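Local coordinates for aerobactin synthase IucA (Klebsiella pneumoniae subsp. pneumoniae, PDB 5JM8), which probably ligates citrate to a hydroxamate-bearing lysine derivative at the expense of ATP, as a synthetase of the siderophore aerobactin, at residues Q313-R318 with Y420-L425; F322-E327 with R446-S451; N430-M435 with G442-D447. All coordinates share one frame; numbering follows the deposited sequence.

The contacts run from the outer contact 1 toward the ATP site. Contact 1 has its centre about 11 Å from that of contact 2 and about 14 Å from that of contact 3. Contacts 2 and 3 have centres about 9 Å apart and share Arg-446 and Asp-447, which face the ATP phosphates. Strand 322-324 pairs in parallel with strand 440-445 of the contact 3 hairpin, Arg-323 N lying 2.8 Å from Leu-443 O. Two probable hydrogen bonds tie in contact 1: Leu-425 N reaches Gly-450 O of contact 2 at 3.1 Å, and ND2 of Asn-430, a residue whose OD1 binds magnesium, reaches Leu-425 O at 3.2 Å.

Contact 1: residues Q313-R318 with Y420-L425; sequences QTLQAR and YGLVLL
Leu-315 lies across one face of the Tyr-420 ring, and this apolar meeting carries most of the contact. Its CB sits 4.1 Å from the ring centroid and 17° off the ring normal, a CH-pi contact displaced toward the phenol end, where CB comes within 3.9 Å of Tyr-420 CZ. Because CG is anti to the backbone N (chi1 172°), the isobutyl group runs back along the ring toward its root, and CD1 touches Tyr-420 CE1 at 3.6 Å. The other methyl, CD2, goes to the strand instead and meets Leu-422 CD2 at 4.4 Å, a looser touch. One leucine therefore bridges both sides of the turn at Gly-421, which passes from helix to strand with positive phi.

Polar groups stand around this core without a hydrogen bond between the segments. The Tyr-420 hydroxyl is approached by a methyl, Thr-314 CG2, 3.5 Å from OH, with the two side chains crossing at about a right angle; Thr-314 OG1 is bound to Asp-310 O within its own helix. Arg-318 stretches out fully, bringing NH1 within 4.4 Å of Tyr-420 CE1 at an oblique tilt, and forms a salt bridge with Asp-419.

The contact is plain packing of helix 310-318 against the junction where helix 394-420 gives way to strand 422-424. That strand pairs with strand 451-453 and is covered by helix 475-500 through Val-423, while Gln-396 of the second subunit packs on Thr-314 and Ala-317.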
loop_
_atom_site.group_PDB
_atom_site.type_symbol
_atom_site.label_atom_id
_atom_site.label_comp_id
_atom_site.label_asym_id
_atom_site.label_seq_id
_atom_site.Cartn_x
_atom_site.Cartn_y
_atom_site.Cartn_z
ATOM N N GLN A 313 -27.478 -20.732 7.173
ATOM C CA GLN A 313 -26.162 -21.347 7.216
ATOM C C GLN A 313 -26.008 -22.363 6.089
ATOM O O GLN A 313 -24.960 -22.447 5.447
ATOM C CB GLN A 313 -25.956 -22.019 8.574
ATOM C CG GLN A 313 -24.545 -21.956 9.095
ATOM C CD GLN A 313 -24.382 -22.667 10.425
ATOM O OE1 GLN A 313 -25.241 -23.447 10.835
ATOM N NE2 GLN A 313 -23.269 -22.408 11.099
ATOM N N THR A 314 -27.071 -23.127 5.856
ATOM C CA THR A 314 -27.100 -24.118 4.791
ATOM C C THR A 314 -27.056 -23.433 3.433
ATOM O O THR A 314 -26.341 -23.865 2.526
ATOM C CB THR A 314 -28.365 -24.997 4.878
ATOM O OG1 THR A 314 -28.425 -25.633 6.160
ATOM C CG2 THR A 314 -28.366 -26.063 3.788
ATOM N N LEU A 315 -27.826 -22.356 3.304
ATOM C CA LEU A 315 -27.882 -21.595 2.063
ATOM C C LEU A 315 -26.522 -20.979 1.757
ATOM O O LEU A 315 -26.056 -21.019 0.620
ATOM C CB LEU A 315 -28.954 -20.503 2.147
ATOM C CG LEU A 315 -29.016 -19.497 0.994
ATOM C CD1 LEU A 315 -29.425 -20.168 -0.310
ATOM C CD2 LEU A 315 -29.968 -18.361 1.330
ATOM N N GLN A 316 -25.890 -20.413 2.781
ATOM C CA GLN A 316 -24.595 -19.760 2.620
ATOM C C GLN A 316 -23.522 -20.764 2.216
ATOM O O GLN A 316 -22.605 -20.439 1.464
ATOM C CB GLN A 316 -24.183 -19.052 3.915
ATOM C CG GLN A 316 -22.855 -18.303 3.829
ATOM C CD GLN A 316 -22.876 -17.171 2.816
ATOM O OE1 GLN A 316 -23.279 -16.052 3.128
ATOM N NE2 GLN A 316 -22.432 -17.457 1.597
ATOM N N ALA A 317 -23.641 -21.985 2.724
ATOM C CA ALA A 317 -22.674 -23.036 2.434
ATOM C C ALA A 317 -22.765 -23.470 0.979
ATOM O O ALA A 317 -21.756 -23.780 0.345
ATOM C CB ALA A 317 -22.898 -24.224 3.351
ATOM N N ARG A 318 -23.987 -23.487 0.458
ATOM C CA ARG A 318 -24.248 -23.924 -0.909
ATOM C C ARG A 318 -23.756 -22.893 -1.917
ATOM O O ARG A 318 -23.380 -23.235 -3.040
ATOM C CB ARG A 318 -25.743 -24.177 -1.092
ATOM C CG ARG A 318 -26.146 -24.665 -2.469
ATOM C CD ARG A 318 -27.644 -24.900 -2.521
ATOM N NE ARG A 318 -28.118 -25.283 -3.850
ATOM C CZ ARG A 318 -29.386 -25.558 -4.137
ATOM N NH1 ARG A 318 -30.314 -25.495 -3.188
ATOM N NH2 ARG A 318 -29.732 -25.896 -5.371
ATOM N N TYR A 420 -35.752 -21.862 -0.481
ATOM C CA TYR A 420 -35.876 -21.385 0.900
ATOM C C TYR A 420 -36.985 -20.348 1.097
ATOM O O TYR A 420 -37.364 -20.051 2.231
ATOM C CB TYR A 420 -34.545 -20.790 1.372
ATOM C CG TYR A 420 -33.386 -21.763 1.344
ATOM C CD1 TYR A 420 -32.710 -22.033 0.160
ATOM C CD2 TYR A 420 -32.961 -22.400 2.501
ATOM C CE1 TYR A 420 -31.649 -22.915 0.129
ATOM C CE2 TYR A 420 -31.898 -23.283 2.478
ATOM C CZ TYR A 420 -31.248 -23.540 1.290
ATOM O OH TYR A 420 -30.190 -24.418 1.261
ATOM N N GLY A 421 -37.490 -19.780 0.006
ATOM C CA GLY A 421 -38.582 -18.822 0.085
ATOM C C GLY A 421 -38.145 -17.398 0.382
ATOM O O GLY A 421 -38.968 -16.555 0.741
ATOM N N LEU A 422 -36.852 -17.130 0.226
ATOM C CA LEU A 422 -36.301 -15.800 0.476
ATOM C C LEU A 422 -36.293 -14.953 -0.792
ATOM O O LEU A 422 -35.664 -15.309 -1.788
ATOM C CB LEU A 422 -34.880 -15.909 1.040
ATOM C CG LEU A 422 -34.069 -14.612 1.139
ATOM C CD1 LEU A 422 -34.759 -13.608 2.047
ATOM C CD2 LEU A 422 -32.666 -14.912 1.631
ATOM N N VAL A 423 -36.986 -13.821 -0.739
ATOM C CA VAL A 423 -37.059 -12.910 -1.872
ATOM C C VAL A 423 -36.115 -11.730 -1.669
ATOM O O VAL A 423 -36.314 -10.916 -0.769
ATOM C CB VAL A 423 -38.496 -12.386 -2.077
ATOM C CG1 VAL A 423 -38.574 -11.479 -3.298
ATOM C CG2 VAL A 423 -39.466 -13.548 -2.214
ATOM N N LEU A 424 -35.081 -11.654 -2.503
ATOM C CA LEU A 424 -34.208 -10.484 -2.545
ATOM C C LEU A 424 -34.410 -9.761 -3.871
ATOM O O LEU A 424 -33.961 -10.228 -4.918
ATOM C CB LEU A 424 -32.739 -10.878 -2.367
ATOM C CG LEU A 424 -32.362 -11.529 -1.034
ATOM C CD1 LEU A 424 -30.885 -11.878 -1.018
ATOM C CD2 LEU A 424 -32.706 -10.625 0.138
ATOM N N LEU A 425 -35.103 -8.629 -3.817
ATOM C CA LEU A 425 -35.394 -7.850 -5.015
ATOM C C LEU A 425 -34.153 -7.089 -5.454
ATOM O O LEU A 425 -33.917 -5.958 -5.029
ATOM C CB LEU A 425 -36.549 -6.883 -4.761
ATOM C CG LEU A 425 -37.862 -7.550 -4.346
ATOM C CD1 LEU A 425 -38.881 -6.509 -3.918
ATOM C CD2 LEU A 425 -38.414 -8.412 -5.476
#

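Contact 2: residues F322-E327 with R446-S451; sequences FRVMQE and RDCQGS. With ATP (adenosine-5'-triphosphate), chain I.
The Glu-327 carboxylate takes the backbone N-H of Cys-448 from above its plane: OE2 accepts at 2.9 Å in an almost straight bond (177°), but the nitrogen lies 55° out of the carboxylate plane. OE2 also has a salt bridge to Arg-349, so this buried oxygen is gripped twice. With CG anti to the carbonyl carbon (chi1 -58°) and the chain extended beyond it, the acid reaches across to Cys-448, where the 3-10 turn 448-449 begins. The second carboxylate, Asp-447, is met by Gln-449 N at 3.2 Å from OD1, on the anti side but tilted well out of the plane, forming an Asx turn; OD2, which lies at the magnesium ion, is 2.8 Å from ATP O2B. OD1 stands 4.5 Å from Glu-327 OE2, and the salt bridges to Lys-278 and Arg-349 should offset this gathering of negative charge. The third flat group, the Arg-446 guanidinium, has ATP O2G obliquely placed, 3.6 Å from NE, and is anchored by Glu-142 and Gln-429 O.

Cys-448 packs between the two backbones. Its SG rests 3.4 Å from Met-325 O and also touches Val-324 CG1, while Met-325 SD only grazes Arg-446 CB. Cys-448 O receives both N and OG of Ser-451, so this carbonyl oxygen has two donors.

Its bond to Cys-448 places Glu-327 in the second shell of the ATP site, where it probably steadies the loop that carries Asp-447. Strand 322-324 is an outermost strand of the mixed sheet, beside strand 440-445; helix 294-306 packs on Cys-448 and Gln-326, helix 310-318 on Val-324, and strand 345-350 on Met-325.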
loop_
_atom_site.group_PDB
_atom_site.type_symbol
_atom_site.label_atom_id
_atom_site.label_comp_id
_atom_site.label_asym_id
_atom_site.label_seq_id
_atom_site.Cartn_x
_atom_site.Cartn_y
_atom_site.Cartn_z
ATOM N N PHE A 322 -21.661 -16.011 -2.469
ATOM C CA PHE A 322 -22.800 -15.113 -2.311
ATOM C C PHE A 322 -22.863 -14.559 -0.891
ATOM O O PHE A 322 -22.870 -15.321 0.076
ATOM C CB PHE A 322 -24.103 -15.840 -2.652
ATOM C CG PHE A 322 -25.341 -15.100 -2.225
ATOM C CD1 PHE A 322 -25.603 -13.829 -2.704
ATOM C CD2 PHE A 322 -26.244 -15.679 -1.349
ATOM C CE1 PHE A 322 -26.740 -13.145 -2.315
ATOM C CE2 PHE A 322 -27.383 -15.000 -0.957
ATOM C CZ PHE A 322 -27.631 -13.731 -1.443
ATOM N N ARG A 323 -22.898 -13.233 -0.773
ATOM C CA ARG A 323 -23.068 -12.578 0.523
ATOM C C ARG A 323 -24.252 -11.622 0.506
ATOM O O ARG A 323 -24.615 -11.083 -0.537
ATOM C CB ARG A 323 -21.809 -11.797 0.924
ATOM C CG ARG A 323 -20.538 -12.622 1.058
ATOM C CD ARG A 323 -20.652 -13.735 2.092
ATOM N NE ARG A 323 -20.866 -13.250 3.456
ATOM C CZ ARG A 323 -19.897 -12.852 4.277
ATOM N NH1 ARG A 323 -18.635 -12.853 3.877
ATOM N NH2 ARG A 323 -20.190 -12.440 5.501
ATOM N N VAL A 324 -24.852 -11.432 1.676
ATOM C CA VAL A 324 -25.782 -10.336 1.902
ATOM C C VAL A 324 -25.155 -9.401 2.932
ATOM O O VAL A 324 -24.669 -9.854 3.969
ATOM C CB VAL A 324 -27.160 -10.839 2.398
ATOM C CG1 VAL A 324 -28.070 -9.671 2.751
ATOM C CG2 VAL A 324 -27.817 -11.711 1.343
ATOM N N MET A 325 -25.138 -8.104 2.632
ATOM C CA MET A 325 -24.688 -7.102 3.596
ATOM C C MET A 325 -25.786 -6.853 4.624
ATOM O O MET A 325 -26.735 -6.112 4.367
ATOM C CB MET A 325 -24.311 -5.795 2.899
ATOM C CG MET A 325 -22.950 -5.816 2.230
ATOM S SD MET A 325 -22.630 -4.317 1.282
ATOM C CE MET A 325 -20.881 -4.493 0.935
ATOM N N GLN A 326 -25.647 -7.483 5.786
ATOM C CA GLN A 326 -26.680 -7.444 6.812
ATOM C C GLN A 326 -26.769 -6.086 7.486
ATOM O O GLN A 326 -25.762 -5.525 7.923
ATOM C CB GLN A 326 -26.421 -8.517 7.871
ATOM C CG GLN A 326 -26.464 -9.942 7.347
ATOM C CD GLN A 326 -27.832 -10.338 6.827
ATOM O OE1 GLN A 326 -28.837 -9.697 7.136
ATOM N NE2 GLN A 326 -27.874 -11.396 6.029
ATOM N N GLU A 327 -27.991 -5.569 7.564
ATOM C CA GLU A 327 -28.271 -4.349 8.303
ATOM C C GLU A 327 -28.749 -4.724 9.705
ATOM O O GLU A 327 -29.936 -4.625 10.018
ATOM C CB GLU A 327 -29.314 -3.509 7.566
ATOM C CG GLU A 327 -28.898 -3.144 6.149
ATOM C CD GLU A 327 -30.031 -2.553 5.332
ATOM O OE1 GLU A 327 -31.047 -2.138 5.929
ATOM O OE2 GLU A 327 -29.908 -2.518 4.087
ATOM N N ARG A 446 -27.133 -5.922 -1.532
ATOM C CA ARG A 446 -27.269 -4.763 -0.663
ATOM C C ARG A 446 -28.719 -4.284 -0.646
ATOM O O ARG A 446 -29.459 -4.534 -1.595
ATOM C CB ARG A 446 -26.335 -3.651 -1.141
ATOM C CG ARG A 446 -26.651 -2.281 -0.592
ATOM C CD ARG A 446 -25.659 -1.269 -1.098
ATOM N NE ARG A 446 -25.788 -1.037 -2.534
ATOM C CZ ARG A 446 -24.837 -0.488 -3.282
ATOM N NH1 ARG A 446 -23.686 -0.128 -2.729
ATOM N NH2 ARG A 446 -25.026 -0.304 -4.579
ATOM N N ASP A 447 -29.101 -3.607 0.437
ATOM C CA ASP A 447 -30.445 -3.052 0.628
ATOM C C ASP A 447 -31.422 -4.133 1.082
ATOM O O ASP A 447 -32.083 -4.779 0.270
ATOM C CB ASP A 447 -30.961 -2.377 -0.648
ATOM C CG ASP A 447 -32.160 -1.476 -0.391
ATOM O OD1 ASP A 447 -32.700 -1.498 0.736
ATOM O OD2 ASP A 447 -32.568 -0.750 -1.322
ATOM N N CYS A 448 -31.517 -4.302 2.396
ATOM C CA CYS A 448 -32.379 -5.315 2.989
ATOM C C CYS A 448 -33.829 -4.849 3.062
ATOM O O CYS A 448 -34.720 -5.612 3.434
ATOM C CB CYS A 448 -31.865 -5.676 4.380
ATOM S SG CYS A 448 -30.121 -6.143 4.383
ATOM N N GLN A 449 -34.059 -3.590 2.707
ATOM C CA GLN A 449 -35.412 -3.055 2.617
ATOM C C GLN A 449 -36.192 -3.771 1.515
ATOM O O GLN A 449 -37.423 -3.751 1.498
ATOM C CB GLN A 449 -35.371 -1.548 2.349
ATOM C CG GLN A 449 -36.725 -0.855 2.391
ATOM C CD GLN A 449 -36.613 0.647 2.206
ATOM O OE1 GLN A 449 -35.514 1.202 2.175
ATOM N NE2 GLN A 449 -37.754 1.312 2.080
ATOM N N GLY A 450 -35.460 -4.407 0.602
ATOM C CA GLY A 450 -36.053 -5.140 -0.502
ATOM C C GLY A 450 -36.083 -6.638 -0.255
ATOM O O GLY A 450 -36.115 -7.430 -1.201
ATOM N N SER A 451 -36.058 -7.025 1.017
ATOM C CA SER A 451 -36.176 -8.427 1.394
ATOM C C SER A 451 -37.632 -8.774 1.674
ATOM O O SER A 451 -38.352 -8.001 2.309
ATOM C CB SER A 451 -35.318 -8.739 2.621
ATOM O OG SER A 451 -35.755 -8.008 3.752
HETATM P PG ATP I . -29.333 1.543 -0.529
HETATM O O1G ATP I . -28.247 2.409 0.058
HETATM O O2G ATP I . -28.833 0.571 -1.571
HETATM O O3G ATP I . -30.232 0.904 0.501
HETATM P PB ATP I . -31.859 2.678 -1.417
HETATM O O1B ATP I . -32.217 4.135 -1.579
HETATM O O2B ATP I . -32.465 1.884 -0.282
HETATM O O3B ATP I . -30.242 2.565 -1.397
HETATM P PA ATP I . -33.544 2.009 -3.635
HETATM O O1A ATP I . -34.654 2.354 -2.675
HETATM O O2A ATP I . -33.639 0.758 -4.473
HETATM O O3A ATP I . -32.163 1.921 -2.809
HETATM O "O5'" ATP I . -33.274 3.235 -4.639
HETATM C "C5'" ATP I . -32.236 3.088 -5.601
HETATM C "C4'" ATP I . -31.583 4.421 -5.937
HETATM O "O4'" ATP I . -30.600 4.191 -6.949
HETATM C "C3'" ATP I . -32.562 5.453 -6.477
HETATM O "O3'" ATP I . -32.398 6.688 -5.768
HETATM C "C2'" ATP I . -32.220 5.614 -7.946
HETATM O "O2'" ATP I . -32.232 6.982 -8.350
HETATM C "C1'" ATP I . -30.822 5.034 -8.082
HETATM N N9 ATP I . -30.672 4.238 -9.320
HETATM C C8 ATP I . -29.777 4.506 -10.283
HETATM N N7 ATP I . -29.874 3.607 -11.294
HETATM C C5 ATP I . -30.851 2.742 -10.971
HETATM C C6 ATP I . -31.459 1.551 -11.599
HETATM N N6 ATP I . -31.007 1.126 -12.803
HETATM N N1 ATP I . -32.459 0.929 -10.935
HETATM C C2 ATP I . -32.901 1.362 -9.738
HETATM N N3 ATP I . -32.388 2.439 -9.114
HETATM C C4 ATP I . -31.380 3.160 -9.668
#

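Contact 3: residues N430-M435 with G442-D447; sequences NILVQM and GLIYRD. With MG (magnesium ion), chain J; ATP (adenosine-5'-triphosphate), chain I.
Asn-430 and Asp-447 come together at the magnesium ion. Asn-430 OD1 binds the metal at 2.0 Å; the bonds from Asp-447 OD2 at 2.6 Å and from ATP O3A at 2.5 Å are both long and presumably weaker, and Gln-429 OE1 is a further ligand. Asp-447 OD1 turns instead to Lys-278. The Asn-430 amide and Asp-447 carboxylate planes are turned 81° apart, and Asn-430 OD1 lies 3.3 Å from Asp-447 CB. Rotation of the amide is fixed at its other end too, since ND2 donates to Leu-425 O. Behind the metal site, Arg-446 N binds Asn-430 O at 3.0 Å, and Tyr-445 CA adds a C-H...O contact to the same oxygen.

From here the two chains run as an antiparallel beta hairpin, strands 431-435 and 440-445, whose open end carries the magnesium ligands. Leu-432 and Ile-444 form a hydrogen-bonded pair, bonded in both directions, with the Ile-444 N to Leu-432 O bond the straighter at 171°. Ile-431 with Tyr-445 and Val-433 with Leu-443 are non-hydrogen-bonded pairs. At the far end Gln-434 N donates to Gly-442 O, and the return bond is weak.

On the face bearing Leu-432, its CB meets Ile-444 CB at 4.0 Å, and CD2 lies over one face of the Arg-446 guanidinium, displaced toward the rim and 3.8 Å from NH2, which is itself bonded to Gln-429 O. Further along, Gln-434 OE1 is laid over Gly-442, 3.4 Å from its CA, where no side chain stands in the way. The other face holds Ile-431 CG2 against Leu-443 CD1, with the Tyr-445 ring alongside Asn-430 and turned 75° from its amide. Helix 394-420 covers Ile-431 and Leu-443; Phe-138 and Met-325 cover Leu-432 on its own face of the sheet.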
loop_
_atom_site.group_PDB
_atom_site.type_symbol
_atom_site.label_atom_id
_atom_site.label_comp_id
_atom_site.label_asym_id
_atom_site.label_seq_id
_atom_site.Cartn_x
_atom_site.Cartn_y
_atom_site.Cartn_z
ATOM N N ASN A 430 -28.670 -2.784 -6.363
ATOM C CA ASN A 430 -28.534 -3.649 -5.192
ATOM C C ASN A 430 -27.575 -4.801 -5.452
ATOM O O ASN A 430 -27.242 -5.554 -4.540
ATOM C CB ASN A 430 -29.893 -4.205 -4.774
ATOM C CG ASN A 430 -30.815 -3.140 -4.231
ATOM O OD1 ASN A 430 -30.386 -2.030 -3.919
ATOM N ND2 ASN A 430 -32.092 -3.475 -4.102
ATOM N N ILE A 431 -27.142 -4.932 -6.702
ATOM C CA ILE A 431 -26.222 -5.989 -7.095
ATOM C C ILE A 431 -24.779 -5.499 -7.141
ATOM O O ILE A 431 -24.422 -4.681 -7.993
ATOM C CB ILE A 431 -26.597 -6.560 -8.474
ATOM C CG1 ILE A 431 -27.910 -7.333 -8.380
ATOM C CG2 ILE A 431 -25.498 -7.482 -8.992
ATOM C CD1 ILE A 431 -28.562 -7.614 -9.722
ATOM N N LEU A 432 -23.958 -6.012 -6.229
ATOM C CA LEU A 432 -22.519 -5.787 -6.276
ATOM C C LEU A 432 -21.859 -7.015 -6.891
ATOM O O LEU A 432 -21.952 -8.122 -6.358
ATOM C CB LEU A 432 -21.958 -5.504 -4.884
ATOM C CG LEU A 432 -22.636 -4.366 -4.116
ATOM C CD1 LEU A 432 -22.101 -4.270 -2.693
ATOM C CD2 LEU A 432 -22.457 -3.042 -4.844
ATOM N N VAL A 433 -21.206 -6.812 -8.030
ATOM C CA VAL A 433 -20.556 -7.902 -8.746
ATOM C C VAL A 433 -19.109 -8.019 -8.299
ATOM O O VAL A 433 -18.269 -7.194 -8.655
ATOM C CB VAL A 433 -20.617 -7.695 -10.275
ATOM C CG1 VAL A 433 -19.910 -8.829 -11.005
ATOM C CG2 VAL A 433 -22.062 -7.604 -10.731
ATOM N N GLN A 434 -18.830 -9.046 -7.504
ATOM C CA GLN A 434 -17.478 -9.306 -7.042
ATOM C C GLN A 434 -16.664 -9.895 -8.180
ATOM O O GLN A 434 -16.870 -11.046 -8.565
ATOM C CB GLN A 434 -17.491 -10.259 -5.849
ATOM C CG GLN A 434 -16.128 -10.465 -5.199
ATOM C CD GLN A 434 -16.130 -11.587 -4.177
ATOM O OE1 GLN A 434 -16.980 -12.479 -4.213
ATOM N NE2 GLN A 434 -15.175 -11.545 -3.257
ATOM N N MET A 435 -15.746 -9.100 -8.720
ATOM C CA MET A 435 -14.910 -9.542 -9.828
ATOM C C MET A 435 -13.473 -9.796 -9.398
ATOM O O MET A 435 -13.003 -9.257 -8.399
ATOM C CB MET A 435 -14.919 -8.510 -10.955
ATOM C CG MET A 435 -16.197 -8.469 -11.763
ATOM S SD MET A 435 -16.121 -7.187 -13.020
ATOM C CE MET A 435 -16.488 -5.742 -12.033
ATOM N N GLY A 442 -18.258 -13.744 -7.740
ATOM C CA GLY A 442 -19.135 -13.738 -6.585
ATOM C C GLY A 442 -20.149 -12.612 -6.599
ATOM O O GLY A 442 -20.110 -11.739 -7.466
ATOM N N LEU A 443 -21.057 -12.642 -5.626
ATOM C CA LEU A 443 -22.121 -11.650 -5.509
ATOM C C LEU A 443 -22.223 -11.123 -4.085
ATOM O O LEU A 443 -22.090 -11.877 -3.120
ATOM C CB LEU A 443 -23.467 -12.250 -5.937
ATOM C CG LEU A 443 -24.727 -11.439 -5.604
ATOM C CD1 LEU A 443 -24.770 -10.148 -6.410
ATOM C CD2 LEU A 443 -25.993 -12.253 -5.831
ATOM N N ILE A 444 -22.460 -9.821 -3.962
ATOM C CA ILE A 444 -22.816 -9.226 -2.683
ATOM C C ILE A 444 -24.089 -8.393 -2.851
ATOM O O ILE A 444 -24.106 -7.406 -3.590
ATOM C CB ILE A 444 -21.679 -8.352 -2.115
ATOM C CG1 ILE A 444 -20.391 -9.174 -1.988
ATOM C CG2 ILE A 444 -22.081 -7.783 -0.758
ATOM C CD1 ILE A 444 -19.182 -8.371 -1.550
ATOM N N TYR A 445 -25.153 -8.811 -2.170
ATOM C CA TYR A 445 -26.431 -8.115 -2.233
ATOM C C TYR A 445 -26.518 -7.040 -1.162
ATOM O O TYR A 445 -26.059 -7.230 -0.036
ATOM C CB TYR A 445 -27.598 -9.093 -2.077
ATOM C CG TYR A 445 -28.943 -8.403 -2.032
ATOM C CD1 TYR A 445 -29.637 -8.115 -3.199
ATOM C CD2 TYR A 445 -29.512 -8.026 -0.821
ATOM C CE1 TYR A 445 -30.861 -7.477 -3.162
ATOM C CE2 TYR A 445 -30.734 -7.389 -0.775
ATOM C CZ TYR A 445 -31.404 -7.116 -1.947
ATOM O OH TYR A 445 -32.621 -6.482 -1.899
ATOM N N ARG A 446 -27.133 -5.922 -1.532
ATOM C CA ARG A 446 -27.269 -4.763 -0.663
ATOM C C ARG A 446 -28.719 -4.284 -0.646
ATOM O O ARG A 446 -29.459 -4.534 -1.595
ATOM C CB ARG A 446 -26.335 -3.651 -1.141
ATOM C CG ARG A 446 -26.651 -2.281 -0.592
ATOM C CD ARG A 446 -25.659 -1.269 -1.098
ATOM N NE ARG A 446 -25.788 -1.037 -2.534
ATOM C CZ ARG A 446 -24.837 -0.488 -3.282
ATOM N NH1 ARG A 446 -23.686 -0.128 -2.729
ATOM N NH2 ARG A 446 -25.026 -0.304 -4.579
ATOM N N ASP A 447 -29.101 -3.607 0.437
ATOM C CA ASP A 447 -30.445 -3.052 0.628
ATOM C C ASP A 447 -31.422 -4.133 1.082
ATOM O O ASP A 447 -32.083 -4.779 0.270
ATOM C CB ASP A 447 -30.961 -2.377 -0.648
ATOM C CG ASP A 447 -32.160 -1.476 -0.391
ATOM O OD1 ASP A 447 -32.700 -1.498 0.736
ATOM O OD2 ASP A 447 -32.568 -0.750 -1.322
HETATM MG MG MG J . -30.947 -0.229 -3.305
HETATM P PG ATP I . -29.333 1.543 -0.529
HETATM O O1G ATP I . -28.247 2.409 0.058
HETATM O O2G ATP I . -28.833 0.571 -1.571
HETATM O O3G ATP I . -30.232 0.904 0.501
HETATM P PB ATP I . -31.859 2.678 -1.417
HETATM O O1B ATP I . -32.217 4.135 -1.579
HETATM O O2B ATP I . -32.465 1.884 -0.282
HETATM O O3B ATP I . -30.242 2.565 -1.397
HETATM P PA ATP I . -33.544 2.009 -3.635
HETATM O O1A ATP I . -34.654 2.354 -2.675
HETATM O O2A ATP I . -33.639 0.758 -4.473
HETATM O O3A ATP I . -32.163 1.921 -2.809
HETATM O "O5'" ATP I . -33.274 3.235 -4.639
HETATM C "C5'" ATP I . -32.236 3.088 -5.601
HETATM C "C4'" ATP I . -31.583 4.421 -5.937
HETATM O "O4'" ATP I . -30.600 4.191 -6.949
HETATM C "C3'" ATP I . -32.562 5.453 -6.477
HETATM O "O3'" ATP I . -32.398 6.688 -5.768
HETATM C "C2'" ATP I . -32.220 5.614 -7.946
HETATM O "O2'" ATP I . -32.232 6.982 -8.350
HETATM C "C1'" ATP I . -30.822 5.034 -8.082
HETATM N N9 ATP I . -30.672 4.238 -9.320
HETATM C C8 ATP I . -29.777 4.506 -10.283
HETATM N N7 ATP I . -29.874 3.607 -11.294
HETATM C C5 ATP I . -30.851 2.742 -10.971
HETATM C C6 ATP I . -31.459 1.551 -11.599
HETATM N N6 ATP I . -31.007 1.126 -12.803
HETATM N N1 ATP I . -32.459 0.929 -10.935
HETATM C C2 ATP I . -32.901 1.362 -9.738
HETATM N N3 ATP I . -32.388 2.439 -9.114
HETATM C C4 ATP I . -31.380 3.160 -9.668
#